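Local coordinates for aminopeptidase N family protein (Idiomarina loihiensis L2TR, PDB 4FGM) that binds a zinc ion and probably acts as an M61-family aminopeptidase, removing residues from the N-terminal end of peptides, at residues Y258-N263 against S321-E326; H185-S190 against S198-D203; S386-L391 against K582-P587; A97-F102 against P134-A139; V467-N472 against S532-L537. All coordinates share one frame; numbering follows the deposited sequence.

Contacts 4, 2, 1 and 3 form a touching series across the molecule, with centres successively about 19, 16 and 20 Å apart. Contacts 4, 2 and 1 follow one another along the chain; contact 3 closes the long loop containing contact 5. Contact 4 lies among the strands of the M61 N-terminal region, contact 2 joins strand 183-190 to helix 197-215, and contact 1 links the start of helix 262-277 to the turn before helix 326-342. Contact 3 ties the C-terminal tail to helix 378-394. Contact 5, about 29 Å from contact 1 between centres, lies apart among C-terminal antiparallel strands, probably a PDZ-like domain. All lie away from the zinc site (His273, His277, Glu307).

Contact 1: Y258-N263 against S321-E326; sequences YEMNDN and SGIIDE
Met260, a selenomethionine, lays its terminal methyl against the branch methyl of Ile323, CE to CG2 at 3.6 Å, and this is the nearest approach of the two segments. The side chain starts toward 321-326 with CG anti to the backbone N (chi1 168°), then bends at chi2 and chi3; the fold-back brings CE to the methyl and to within 4.0 Å of the Ile323 carbonyl O. Ile323 offers CG2, while its CD1 packs near Asp203, and the side chain as a whole also touches Lys206 and Ile207 of helix 197-215. Ile324 joins more loosely: its CG2 is 4.5 Å from Met260 CG, the end of its side chain leads away, and the residue also packs on Leu318. The backbones stay apart, Met260 CA and Ile324 CA being 7.8 Å from each other. Both partners sit at helix junctions. Met260 directly precedes Asn261, the N-cap of helix 262-277, whereas the isoleucines fill the turn between the Schellman motif at Gly322 and the N-cap Asp325 of helix 326-342. No hydrogen bond crosses the interface, which rests mainly on methyl and methylene packing; such a contact depends on shape and imposes little directional restraint on the selenomethionine tip.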
# COMPACT_ATOMS: atom_id res chain seq x y z
N TYR A 258 26.02 -6.09 7.50
CA TYR A 258 25.64 -6.92 8.64
C TYR A 258 24.44 -6.38 9.40
O TYR A 258 23.42 -7.07 9.55
CB TYR A 258 26.81 -7.07 9.61
CG TYR A 258 26.50 -7.96 10.79
CD1 TYR A 258 26.39 -9.35 10.63
CD2 TYR A 258 26.27 -7.43 12.06
CE1 TYR A 258 26.06 -10.18 11.70
CE2 TYR A 258 25.93 -8.25 13.14
CZ TYR A 258 25.83 -9.62 12.95
OH TYR A 258 25.49 -10.44 14.01
N GLU A 259 24.55 -5.15 9.87
CA GLU A 259 23.49 -4.52 10.65
C GLU A 259 22.24 -4.11 9.88
O GLU A 259 22.26 -3.90 8.67
CB GLU A 259 24.04 -3.29 11.38
CG GLU A 259 25.07 -3.59 12.46
CD GLU A 259 24.53 -4.48 13.56
OE1 GLU A 259 23.34 -4.34 13.91
OE2 GLU A 259 25.31 -5.32 14.07
N MSE A 260 21.16 -3.99 10.64
CA MSE A 260 19.87 -3.56 10.12
C MSE A 260 19.97 -2.06 9.84
O MSE A 260 20.70 -1.35 10.54
CB MSE A 260 18.81 -3.80 11.20
CG MSE A 260 17.46 -3.14 10.94
SE MSE A 260 16.49 -3.97 9.49
CE MSE A 260 16.74 -5.82 10.03
N ASN A 261 19.26 -1.59 8.82
CA ASN A 261 19.24 -0.16 8.50
C ASN A 261 17.80 0.22 8.17
O ASN A 261 16.95 -0.64 7.99
CB ASN A 261 20.19 0.16 7.33
CG ASN A 261 19.84 -0.59 6.06
OD1 ASN A 261 18.78 -0.37 5.47
ND2 ASN A 261 20.75 -1.46 5.62
N ASP A 262 17.52 1.52 8.12
CA ASP A 262 16.17 2.00 7.86
C ASP A 262 15.57 1.54 6.53
O ASP A 262 14.37 1.27 6.45
CB ASP A 262 16.14 3.53 7.94
CG ASP A 262 16.44 4.03 9.34
OD1 ASP A 262 17.18 3.34 10.07
OD2 ASP A 262 15.95 5.12 9.71
N ASN A 263 16.40 1.46 5.49
CA ASN A 263 15.90 1.06 4.18
C ASN A 263 15.47 -0.40 4.13
O ASN A 263 14.38 -0.70 3.64
CB ASN A 263 16.95 1.34 3.11
CG ASN A 263 17.30 2.80 3.03
OD1 ASN A 263 16.41 3.66 3.02
ND2 ASN A 263 18.58 3.10 2.96
N SER A 321 8.86 -10.40 16.23
CA SER A 321 9.55 -11.54 15.67
C SER A 321 11.04 -11.40 15.92
O SER A 321 11.83 -12.27 15.54
CB SER A 321 9.28 -11.64 14.17
OG SER A 321 9.57 -10.40 13.54
N GLY A 322 11.42 -10.29 16.55
CA GLY A 322 12.83 -10.07 16.85
C GLY A 322 13.70 -9.54 15.73
O GLY A 322 14.91 -9.70 15.78
N ILE A 323 13.11 -8.92 14.72
CA ILE A 323 13.90 -8.37 13.62
C ILE A 323 14.45 -7.01 14.04
O ILE A 323 15.62 -6.70 13.78
CB ILE A 323 13.04 -8.21 12.33
CG1 ILE A 323 12.42 -9.55 11.93
CG2 ILE A 323 13.90 -7.67 11.20
CD1 ILE A 323 13.43 -10.63 11.63
N ILE A 324 13.61 -6.21 14.68
CA ILE A 324 14.01 -4.88 15.16
C ILE A 324 13.76 -4.74 16.66
O ILE A 324 12.80 -5.31 17.19
CB ILE A 324 13.24 -3.76 14.43
CG1 ILE A 324 11.74 -3.88 14.74
CG2 ILE A 324 13.51 -3.83 12.92
CD1 ILE A 324 10.92 -2.73 14.24
N ASP A 325 14.61 -3.98 17.34
CA ASP A 325 14.45 -3.78 18.78
C ASP A 325 13.36 -2.75 19.07
O ASP A 325 12.76 -2.20 18.16
CB ASP A 325 15.77 -3.33 19.42
CG ASP A 325 16.27 -2.02 18.87
OD1 ASP A 325 15.46 -1.09 18.67
OD2 ASP A 325 17.50 -1.90 18.64
N GLU A 326 13.12 -2.49 20.35
CA GLU A 326 12.08 -1.54 20.73
C GLU A 326 12.43 -0.09 20.39
O GLU A 326 11.53 0.75 20.27
CB GLU A 326 11.76 -1.66 22.23
CG GLU A 326 12.35 -0.57 23.13
CD GLU A 326 13.83 -0.74 23.39
OE1 GLU A 326 14.42 -1.72 22.87
OE2 GLU A 326 14.40 0.11 24.10

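Contact 2: H185-S190 against S198-D203; sequences HSLVLS and SRITAD
Leu187 on strand 185-190 and Ile200 on helix 198-203 make the apolar part of the contact, Leu187 CD2 to Ile200 CG2 at 3.8 Å. The two side chains cross at about a right angle, and one methyl of each makes the contact. Leu187 points at the helix with CG anti to its backbone N (chi1 170°), and chi2 (61°) turns CD1 aside and leaves CD2 extended toward the isoleucine branch. Ile200 holds CG2, the methyl used here, anti to its own N.

A second meeting is of mixed character: the hydroxyl OG1 of Thr201 lies 4.1 Å from Leu187 CB, beside the root of the leucine. The backbones are nearest at this level, with Leu187 CA and Thr201 CA 6.9 Å apart. No hydrogen bond links strand to helix.

Charge appears on another side of the helix, one turn apart: Arg199 NE reaches Asp203 OD2 at 3.4 Å in a salt bridge whose hydrogen bond is weak (138° at the hydrogen). The oxygen lies at the guanidinium edge, in its plane. Both groups have further partners, since Arg199 also binds the carbonyls of Gln257 and Tyr258, and Asp203 OD2 the hydroxyl of Tyr264.

Strand 183-190, helix 197-215 and strand 222-230 form a beta-alpha-beta unit whose two strands are parallel neighbours. Leu187 packs the helix against the first of them, while Ile200 also meets Tyr264 and Phe267 of helix 262-277, and Thr201 touches strand 174-180.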
# COMPACT_ATOMS: atom_id res chain seq x y z
N HIS A 185 7.53 -21.03 0.57
CA HIS A 185 7.51 -19.60 0.28
C HIS A 185 8.60 -19.29 -0.74
O HIS A 185 9.58 -20.03 -0.87
CB HIS A 185 7.76 -18.78 1.54
CG HIS A 185 6.60 -18.74 2.49
ND1 HIS A 185 6.20 -19.84 3.23
CD2 HIS A 185 5.76 -17.73 2.83
CE1 HIS A 185 5.17 -19.51 3.98
NE2 HIS A 185 4.88 -18.24 3.76
N SER A 186 8.42 -18.19 -1.46
CA SER A 186 9.39 -17.76 -2.46
C SER A 186 9.59 -16.26 -2.47
O SER A 186 8.64 -15.49 -2.32
CB SER A 186 8.94 -18.18 -3.87
OG SER A 186 8.94 -19.59 -4.02
N LEU A 187 10.84 -15.85 -2.63
CA LEU A 187 11.17 -14.45 -2.75
C LEU A 187 11.65 -14.38 -4.19
O LEU A 187 12.60 -15.08 -4.56
CB LEU A 187 12.30 -14.04 -1.81
CG LEU A 187 12.80 -12.61 -2.11
CD1 LEU A 187 11.65 -11.61 -1.93
CD2 LEU A 187 13.96 -12.26 -1.21
N VAL A 188 10.99 -13.57 -5.00
CA VAL A 188 11.37 -13.43 -6.40
C VAL A 188 11.76 -12.00 -6.72
O VAL A 188 11.03 -11.06 -6.39
CB VAL A 188 10.20 -13.85 -7.32
CG1 VAL A 188 10.63 -13.78 -8.78
CG2 VAL A 188 9.73 -15.24 -6.96
N LEU A 189 12.89 -11.84 -7.38
CA LEU A 189 13.38 -10.51 -7.72
C LEU A 189 13.65 -10.32 -9.21
O LEU A 189 14.21 -11.21 -9.86
CB LEU A 189 14.69 -10.22 -6.97
CG LEU A 189 14.73 -10.44 -5.46
CD1 LEU A 189 16.16 -10.16 -4.96
CD2 LEU A 189 13.73 -9.53 -4.77
N SER A 190 13.25 -9.16 -9.73
CA SER A 190 13.48 -8.80 -11.12
C SER A 190 14.03 -7.38 -11.12
O SER A 190 13.43 -6.48 -10.52
CB SER A 190 12.18 -8.85 -11.92
OG SER A 190 12.40 -8.39 -13.26
N SER A 198 19.73 -15.21 1.01
CA SER A 198 19.68 -16.14 2.13
C SER A 198 19.28 -15.38 3.38
O SER A 198 18.42 -15.81 4.13
CB SER A 198 21.03 -16.81 2.35
OG SER A 198 21.34 -17.69 1.28
N ARG A 199 19.92 -14.24 3.59
CA ARG A 199 19.64 -13.43 4.78
C ARG A 199 18.22 -12.86 4.77
O ARG A 199 17.51 -12.96 5.77
CB ARG A 199 20.68 -12.32 4.90
CG ARG A 199 20.66 -11.54 6.20
CD ARG A 199 19.74 -10.36 6.12
NE ARG A 199 19.89 -9.46 7.27
CZ ARG A 199 20.99 -8.78 7.57
NH1 ARG A 199 22.07 -8.87 6.80
NH2 ARG A 199 21.01 -7.98 8.63
N ILE A 200 17.81 -12.26 3.65
CA ILE A 200 16.47 -11.68 3.54
C ILE A 200 15.41 -12.76 3.71
O ILE A 200 14.41 -12.59 4.39
CB ILE A 200 16.28 -10.98 2.17
CG1 ILE A 200 17.24 -9.79 2.06
CG2 ILE A 200 14.86 -10.50 2.01
CD1 ILE A 200 17.30 -9.18 0.67
N THR A 201 15.66 -13.89 3.08
CA THR A 201 14.76 -15.02 3.12
C THR A 201 14.65 -15.57 4.55
O THR A 201 13.57 -15.94 5.00
CB THR A 201 15.24 -16.09 2.12
OG1 THR A 201 14.34 -16.13 1.01
CG2 THR A 201 15.35 -17.45 2.77
N ALA A 202 15.78 -15.59 5.25
CA ALA A 202 15.80 -16.06 6.63
C ALA A 202 14.94 -15.13 7.49
O ALA A 202 14.21 -15.60 8.37
CB ALA A 202 17.22 -16.11 7.15
N ASP A 203 15.03 -13.82 7.25
CA ASP A 203 14.22 -12.89 8.02
C ASP A 203 12.73 -13.02 7.66
O ASP A 203 11.87 -12.94 8.54
CB ASP A 203 14.68 -11.44 7.80
CG ASP A 203 16.00 -11.15 8.47
OD1 ASP A 203 16.34 -11.85 9.45
OD2 ASP A 203 16.70 -10.21 8.04

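Contact 3: S386-L391 against K582-P587; sequences SLDLML and KGWLTP
Asp388 is the first residue of helix segment 386-391 to approach Trp584, its OD2 standing 4.1 Å from the indole NE1. The carboxylate and ring planes are perpendicular (90°), and the direct pair is too long to count as a bond; the hydroxyl of Tyr312 joins the two groups instead, hydrogen-bonded to both Asp388 OD2 and Trp584 NE1. The other oxygen, OD1, faces Arg392 in a salt bridge and also takes the backbone N of Leu401. The contact is one of several that hold the C-terminal tail, beyond strand 570-575, to helix 378-394 and its helical neighbours, bringing together residues some 195 apart in sequence. Next comes Leu389, at which Trp584 directs its indole by setting CG anti to the backbone N (chi1 172°). Leu389 CD1 sits over the five-membered ring of Trp584 in a CH-pi contact, 3.8 Å from the centroid and 9° off the normal. The opposite face is met by Leu585 CG, 3.4 Å above the plane and offset toward the rim, so the indole is clasped between two leucines. An alanine in place of Trp584 is likely to leave Leu389 CD1 without its aromatic face and to take one partner from the Tyr312 hydroxyl. Leu389 packs further on Leu455, Leu456 and Phe459.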
# COMPACT_ATOMS: atom_id res chain seq x y z
N SER A 386 -4.15 1.71 20.30
CA SER A 386 -4.99 1.97 21.46
C SER A 386 -5.71 0.71 21.92
O SER A 386 -5.66 0.36 23.10
CB SER A 386 -6.02 3.06 21.13
OG SER A 386 -5.39 4.24 20.67
N LEU A 387 -6.37 0.02 20.99
CA LEU A 387 -7.09 -1.20 21.32
C LEU A 387 -6.18 -2.25 21.94
O LEU A 387 -6.54 -2.90 22.92
CB LEU A 387 -7.77 -1.77 20.07
CG LEU A 387 -8.91 -0.98 19.44
CD1 LEU A 387 -9.36 -1.67 18.16
CD2 LEU A 387 -10.07 -0.87 20.41
N ASP A 388 -4.99 -2.42 21.38
CA ASP A 388 -4.06 -3.41 21.90
C ASP A 388 -3.70 -3.10 23.35
O ASP A 388 -3.70 -3.98 24.21
CB ASP A 388 -2.79 -3.45 21.04
CG ASP A 388 -2.06 -4.78 21.15
OD1 ASP A 388 -2.57 -5.70 21.82
OD2 ASP A 388 -0.97 -4.90 20.55
N LEU A 389 -3.41 -1.84 23.63
CA LEU A 389 -3.05 -1.42 24.98
C LEU A 389 -4.24 -1.48 25.93
O LEU A 389 -4.12 -1.93 27.06
CB LEU A 389 -2.46 -0.01 24.94
CG LEU A 389 -0.92 0.10 24.88
CD1 LEU A 389 -0.31 -1.09 24.18
CD2 LEU A 389 -0.55 1.39 24.18
N MSE A 390 -5.40 -1.02 25.46
CA MSE A 390 -6.60 -1.03 26.27
C MSE A 390 -7.05 -2.44 26.63
O MSE A 390 -7.36 -2.73 27.79
CB MSE A 390 -7.72 -0.29 25.55
CG MSE A 390 -7.54 1.21 25.54
SE MSE A 390 -8.90 2.10 24.51
CE MSE A 390 -10.35 2.09 25.78
N LEU A 391 -7.08 -3.32 25.64
CA LEU A 391 -7.48 -4.71 25.85
C LEU A 391 -6.53 -5.40 26.83
O LEU A 391 -6.95 -6.25 27.61
CB LEU A 391 -7.49 -5.46 24.51
CG LEU A 391 -8.81 -5.59 23.74
CD1 LEU A 391 -9.72 -4.40 23.98
CD2 LEU A 391 -8.49 -5.74 22.27
N LYS A 582 5.26 -5.03 30.29
CA LYS A 582 4.43 -6.23 30.38
C LYS A 582 4.40 -7.05 29.10
O LYS A 582 3.35 -7.58 28.72
CB LYS A 582 3.00 -5.86 30.78
CG LYS A 582 2.63 -6.20 32.21
CD LYS A 582 2.81 -5.02 33.15
CE LYS A 582 2.07 -5.23 34.47
NZ LYS A 582 2.57 -6.41 35.25
N GLY A 583 5.54 -7.17 28.43
CA GLY A 583 5.59 -7.96 27.21
C GLY A 583 5.09 -7.32 25.93
O GLY A 583 5.18 -7.93 24.87
N TRP A 584 4.55 -6.10 26.01
CA TRP A 584 4.10 -5.45 24.79
C TRP A 584 5.33 -5.18 23.94
O TRP A 584 5.30 -5.30 22.72
CB TRP A 584 3.39 -4.14 25.09
CG TRP A 584 3.09 -3.36 23.86
CD1 TRP A 584 2.44 -3.80 22.74
CD2 TRP A 584 3.43 -1.99 23.61
NE1 TRP A 584 2.35 -2.79 21.81
CE2 TRP A 584 2.95 -1.67 22.31
CE3 TRP A 584 4.10 -1.00 24.34
CZ2 TRP A 584 3.11 -0.40 21.75
CZ3 TRP A 584 4.25 0.26 23.78
CH2 TRP A 584 3.76 0.55 22.49
N LEU A 585 6.42 -4.82 24.61
CA LEU A 585 7.69 -4.57 23.94
C LEU A 585 8.78 -5.29 24.73
O LEU A 585 8.63 -5.53 25.93
CB LEU A 585 8.00 -3.07 23.88
CG LEU A 585 7.06 -2.16 23.10
CD1 LEU A 585 7.60 -0.73 23.13
CD2 LEU A 585 6.94 -2.65 21.67
N THR A 586 9.87 -5.62 24.05
CA THR A 586 10.99 -6.30 24.68
C THR A 586 12.19 -5.35 24.70
O THR A 586 12.73 -5.00 23.65
CB THR A 586 11.37 -7.56 23.90
OG1 THR A 586 10.28 -8.49 23.93
CG2 THR A 586 12.61 -8.21 24.50
N PRO A 587 12.63 -4.93 25.89
CA PRO A 587 13.76 -4.02 26.06
C PRO A 587 15.12 -4.66 25.77
O PRO A 587 15.15 -5.91 25.70
CB PRO A 587 13.63 -3.58 27.51
CG PRO A 587 13.12 -4.83 28.17
CD PRO A 587 12.05 -5.29 27.20

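Contact 4: A97-F102 against P134-A139; sequences AYLDQF and PLWKVA
The turn of a beta hairpin, residues 100-102 between the antiparallel strands 97-99 and 103-106, receives the indole edge of Trp136 from the loop leading into strand 137-140. The benzo end does the touching. Trp136 CH2 lies 3.3 Å from Asp100 O, and CZ2 is 3.6 Å from Gln101 O, both oxygens at the ring edge near its plane. CZ2 also comes within 3.4 Å of Phe102 C, obliquely. Farther along the rim, Leu99 CD1 meets CZ3 at 4.1 Å. With CG anti to the backbone N (chi1 -178°), Leu99 brings that methyl round to the ring. No hydrogen bond joins the segments, and aromatic C-H groups facing carbonyl oxygens give at most a weakly polar attraction.

The turn is shaped from within by Asp100. Its OD1 accepts from Phe102 N at 2.7 Å, closing an Asx turn, and also from Gln103 N, and its OD2 takes the hydroxyl of Tyr98 at 2.6 Å; Phe102 N and the Tyr98 hydroxyl come from opposite faces, each more than 50° out of the carboxylate plane. A serine in place of Trp136 would probably open a gap beside the carbonyls of Asp100 and Gln101 and leave the Leu99 methyl without its ring partner.

Strand 168-171 lies between the two parts, pairing antiparallel with both 103-106 and 137-140; its Ile170 packs on Trp136, which also touches Trp152.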
# COMPACT_ATOMS: atom_id res chain seq x y z
N ALA A 97 0.43 -3.29 -15.57
CA ALA A 97 1.20 -4.13 -16.48
C ALA A 97 2.34 -3.33 -17.06
O ALA A 97 2.20 -2.14 -17.36
CB ALA A 97 0.32 -4.67 -17.61
N TYR A 98 3.47 -4.01 -17.18
CA TYR A 98 4.70 -3.40 -17.68
C TYR A 98 5.47 -4.43 -18.49
O TYR A 98 5.54 -5.60 -18.11
CB TYR A 98 5.54 -2.93 -16.48
CG TYR A 98 6.91 -2.38 -16.82
CD1 TYR A 98 7.96 -3.23 -17.19
CD2 TYR A 98 7.15 -1.01 -16.78
CE1 TYR A 98 9.22 -2.72 -17.52
CE2 TYR A 98 8.40 -0.49 -17.11
CZ TYR A 98 9.43 -1.34 -17.48
OH TYR A 98 10.65 -0.80 -17.82
N LEU A 99 6.03 -4.00 -19.61
CA LEU A 99 6.80 -4.90 -20.47
C LEU A 99 7.83 -4.19 -21.34
O LEU A 99 7.50 -3.27 -22.08
CB LEU A 99 5.85 -5.69 -21.38
CG LEU A 99 6.53 -6.71 -22.31
CD1 LEU A 99 7.06 -7.85 -21.49
CD2 LEU A 99 5.53 -7.22 -23.36
N ASP A 100 9.09 -4.60 -21.21
CA ASP A 100 10.17 -4.06 -22.04
C ASP A 100 11.14 -5.22 -22.30
O ASP A 100 10.78 -6.38 -22.04
CB ASP A 100 10.86 -2.84 -21.40
CG ASP A 100 11.60 -3.17 -20.12
OD1 ASP A 100 11.75 -4.37 -19.77
OD2 ASP A 100 12.06 -2.22 -19.46
N GLN A 101 12.35 -4.95 -22.79
CA GLN A 101 13.27 -6.04 -23.08
C GLN A 101 14.00 -6.59 -21.86
O GLN A 101 14.85 -7.47 -21.98
CB GLN A 101 14.30 -5.63 -24.16
CG GLN A 101 15.32 -4.57 -23.72
CD GLN A 101 14.82 -3.15 -23.90
OE1 GLN A 101 13.74 -2.79 -23.43
NE2 GLN A 101 15.61 -2.32 -24.59
N PHE A 102 13.67 -6.08 -20.68
CA PHE A 102 14.34 -6.56 -19.47
C PHE A 102 13.42 -7.32 -18.53
O PHE A 102 13.87 -8.19 -17.79
CB PHE A 102 14.99 -5.38 -18.74
CG PHE A 102 15.93 -4.57 -19.59
CD1 PHE A 102 17.13 -5.11 -20.03
CD2 PHE A 102 15.60 -3.27 -19.98
CE1 PHE A 102 18.00 -4.37 -20.84
CE2 PHE A 102 16.45 -2.52 -20.79
CZ PHE A 102 17.66 -3.07 -21.22
N PRO A 134 12.98 -15.98 -24.94
CA PRO A 134 12.58 -17.32 -24.51
C PRO A 134 13.23 -17.85 -23.23
O PRO A 134 12.65 -18.70 -22.57
CB PRO A 134 12.89 -18.17 -25.74
CG PRO A 134 14.05 -17.47 -26.36
CD PRO A 134 13.68 -16.01 -26.24
N LEU A 135 14.41 -17.36 -22.87
CA LEU A 135 15.07 -17.84 -21.65
C LEU A 135 14.51 -17.25 -20.34
O LEU A 135 14.91 -17.68 -19.26
CB LEU A 135 16.59 -17.58 -21.70
CG LEU A 135 17.47 -18.52 -22.53
CD1 LEU A 135 16.98 -19.95 -22.37
CD2 LEU A 135 17.45 -18.13 -24.00
N TRP A 136 13.60 -16.29 -20.45
CA TRP A 136 12.99 -15.68 -19.27
C TRP A 136 12.30 -16.68 -18.36
O TRP A 136 11.82 -17.72 -18.81
CB TRP A 136 11.97 -14.63 -19.69
CG TRP A 136 12.55 -13.27 -19.94
CD1 TRP A 136 13.87 -12.93 -19.93
CD2 TRP A 136 11.82 -12.08 -20.25
NE1 TRP A 136 14.01 -11.59 -20.21
CE2 TRP A 136 12.77 -11.04 -20.41
CE3 TRP A 136 10.46 -11.78 -20.39
CZ2 TRP A 136 12.40 -9.73 -20.72
CZ3 TRP A 136 10.09 -10.47 -20.70
CH2 TRP A 136 11.06 -9.46 -20.86
N LYS A 137 12.25 -16.37 -17.07
CA LYS A 137 11.58 -17.22 -16.10
C LYS A 137 10.22 -16.66 -15.76
O LYS A 137 9.92 -15.49 -16.06
CB LYS A 137 12.41 -17.35 -14.82
CG LYS A 137 13.73 -18.07 -15.00
CD LYS A 137 14.38 -18.34 -13.66
CE LYS A 137 15.89 -18.46 -13.79
NZ LYS A 137 16.27 -19.44 -14.85
N VAL A 138 9.39 -17.48 -15.13
CA VAL A 138 8.04 -17.11 -14.76
C VAL A 138 7.80 -17.36 -13.28
O VAL A 138 8.28 -18.35 -12.72
CB VAL A 138 7.00 -17.94 -15.57
CG1 VAL A 138 5.59 -17.66 -15.09
CG2 VAL A 138 7.14 -17.64 -17.04
N ALA A 139 7.06 -16.45 -12.65
CA ALA A 139 6.74 -16.58 -11.23
C ALA A 139 5.32 -16.07 -11.03
O ALA A 139 4.93 -15.02 -11.55
CB ALA A 139 7.73 -15.77 -10.39

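Contact 5: V467-N472 against S532-L537; sequences VPVDDN and SVKRIL
Lys534, in the first turn of helix 533-537, extends toward loop 467-472 and supplies nearly all of the contact on the helix side. Its CE is 4.0 Å from the carbonyl O of Val469, the closest atom pair, and 4.5 Å from Asp470 CB. The terminal NZ passes alongside a valine methyl, Val469 CG2, at 4.2 Å. The lysine leaves the helix with CG anti to its carbonyl carbon and bends at chi3 (69°), which carries the ammonium across the loop near Val469 and Asp470. There it lies 4.7 Å from Asp470 OD1, too far for a salt bridge, although the opposite charges probably attract at that range on this exposed surface. Asp470 has nearer partners for its other oxygen: OD2 binds the hydroxyl of Ser473 and, weakly, the backbone N of Asn472 at 2.9 Å with an angle of only 121°.

Farther along the helix, Leu537 also points toward the loop without touching it. One backbone bond of the helix, Leu537 N to Val533 O, spans this turn at 3.2 Å.

The loop itself is held chiefly by other bonds. Asp471 accepts from the backbone N of Phe487, Gly488 and Ala489, and Asn472 OD1 from that of Tyr491, which ties the loop to the beginning of strand 489-494. A short helix lying between strands 526-527 and 545-552 of an antiparallel sheet, here brushed by the loop that precedes strand 489-494, is consistent with the PDZ fold expected in this part of the protein.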
# COMPACT_ATOMS: atom_id res chain seq x y z
N VAL A 467 9.93 20.59 18.29
CA VAL A 467 9.98 21.11 16.93
C VAL A 467 11.00 20.28 16.16
O VAL A 467 12.09 20.01 16.65
CB VAL A 467 10.43 22.58 16.93
CG1 VAL A 467 10.44 23.12 15.51
CG2 VAL A 467 9.50 23.41 17.81
N PRO A 468 10.64 19.83 14.95
CA PRO A 468 11.56 19.03 14.14
C PRO A 468 12.76 19.86 13.70
O PRO A 468 12.73 21.08 13.82
CB PRO A 468 10.69 18.58 12.96
CG PRO A 468 9.72 19.73 12.82
CD PRO A 468 9.35 20.03 14.25
N VAL A 469 13.81 19.22 13.20
CA VAL A 469 15.00 19.95 12.77
C VAL A 469 14.70 20.87 11.59
O VAL A 469 15.42 21.84 11.34
CB VAL A 469 16.18 18.99 12.44
CG1 VAL A 469 16.42 18.06 13.63
CG2 VAL A 469 15.90 18.20 11.18
N ASP A 470 13.65 20.54 10.84
CA ASP A 470 13.21 21.34 9.70
C ASP A 470 11.79 20.91 9.31
O ASP A 470 11.28 19.92 9.81
CB ASP A 470 14.18 21.21 8.51
CG ASP A 470 14.15 19.84 7.84
OD1 ASP A 470 15.03 19.57 7.00
OD2 ASP A 470 13.25 19.03 8.14
N ASP A 471 11.16 21.68 8.42
CA ASP A 471 9.80 21.41 7.97
C ASP A 471 9.58 20.02 7.38
O ASP A 471 8.46 19.50 7.40
CB ASP A 471 9.38 22.46 6.94
CG ASP A 471 9.12 23.82 7.55
OD1 ASP A 471 8.04 24.00 8.16
OD2 ASP A 471 9.99 24.71 7.43
N ASN A 472 10.64 19.41 6.84
CA ASN A 472 10.52 18.11 6.20
C ASN A 472 11.01 16.93 7.04
O ASN A 472 11.19 15.83 6.52
CB ASN A 472 11.30 18.12 4.88
CG ASN A 472 11.06 19.36 4.06
OD1 ASN A 472 9.92 19.70 3.73
ND2 ASN A 472 12.14 20.07 3.73
N SER A 532 21.91 26.42 2.07
CA SER A 532 21.71 27.55 2.96
C SER A 532 20.44 27.67 3.79
O SER A 532 20.43 28.39 4.78
CB SER A 532 21.87 28.85 2.16
OG SER A 532 20.80 29.01 1.24
N VAL A 533 19.38 26.96 3.41
CA VAL A 533 18.12 27.11 4.13
C VAL A 533 18.15 26.94 5.65
O VAL A 533 17.52 27.71 6.37
CB VAL A 533 17.01 26.21 3.53
CG1 VAL A 533 17.28 24.74 3.83
CG2 VAL A 533 15.66 26.66 4.06
N LYS A 534 18.87 25.95 6.15
CA LYS A 534 18.94 25.74 7.60
C LYS A 534 19.84 26.78 8.31
O LYS A 534 19.54 27.20 9.43
CB LYS A 534 19.40 24.32 7.89
CG LYS A 534 18.51 23.29 7.19
CD LYS A 534 18.92 21.86 7.50
CE LYS A 534 18.63 21.50 8.95
NZ LYS A 534 19.12 20.13 9.29
N ARG A 535 20.93 27.19 7.66
CA ARG A 535 21.82 28.20 8.22
C ARG A 535 21.00 29.47 8.39
O ARG A 535 20.96 30.07 9.46
CB ARG A 535 22.99 28.49 7.27
CG ARG A 535 24.15 27.51 7.32
CD ARG A 535 24.79 27.34 5.94
NE ARG A 535 24.66 28.53 5.10
CZ ARG A 535 25.12 28.63 3.86
NH1 ARG A 535 25.75 27.60 3.30
NH2 ARG A 535 24.95 29.75 3.17
N ILE A 536 20.35 29.87 7.30
CA ILE A 536 19.52 31.07 7.28
C ILE A 536 18.45 31.07 8.39
O ILE A 536 18.25 32.08 9.05
CB ILE A 536 18.83 31.24 5.90
CG1 ILE A 536 19.88 31.50 4.82
CG2 ILE A 536 17.82 32.38 5.94
CD1 ILE A 536 19.33 31.47 3.41
N LEU A 537 17.79 29.93 8.59
CA LEU A 537 16.75 29.87 9.61
C LEU A 537 17.18 29.77 11.06
O LEU A 537 16.38 30.01 11.95
CB LEU A 537 15.78 28.74 9.28
CG LEU A 537 14.67 29.19 8.33
CD1 LEU A 537 15.25 29.99 7.18
CD2 LEU A 537 13.92 27.98 7.83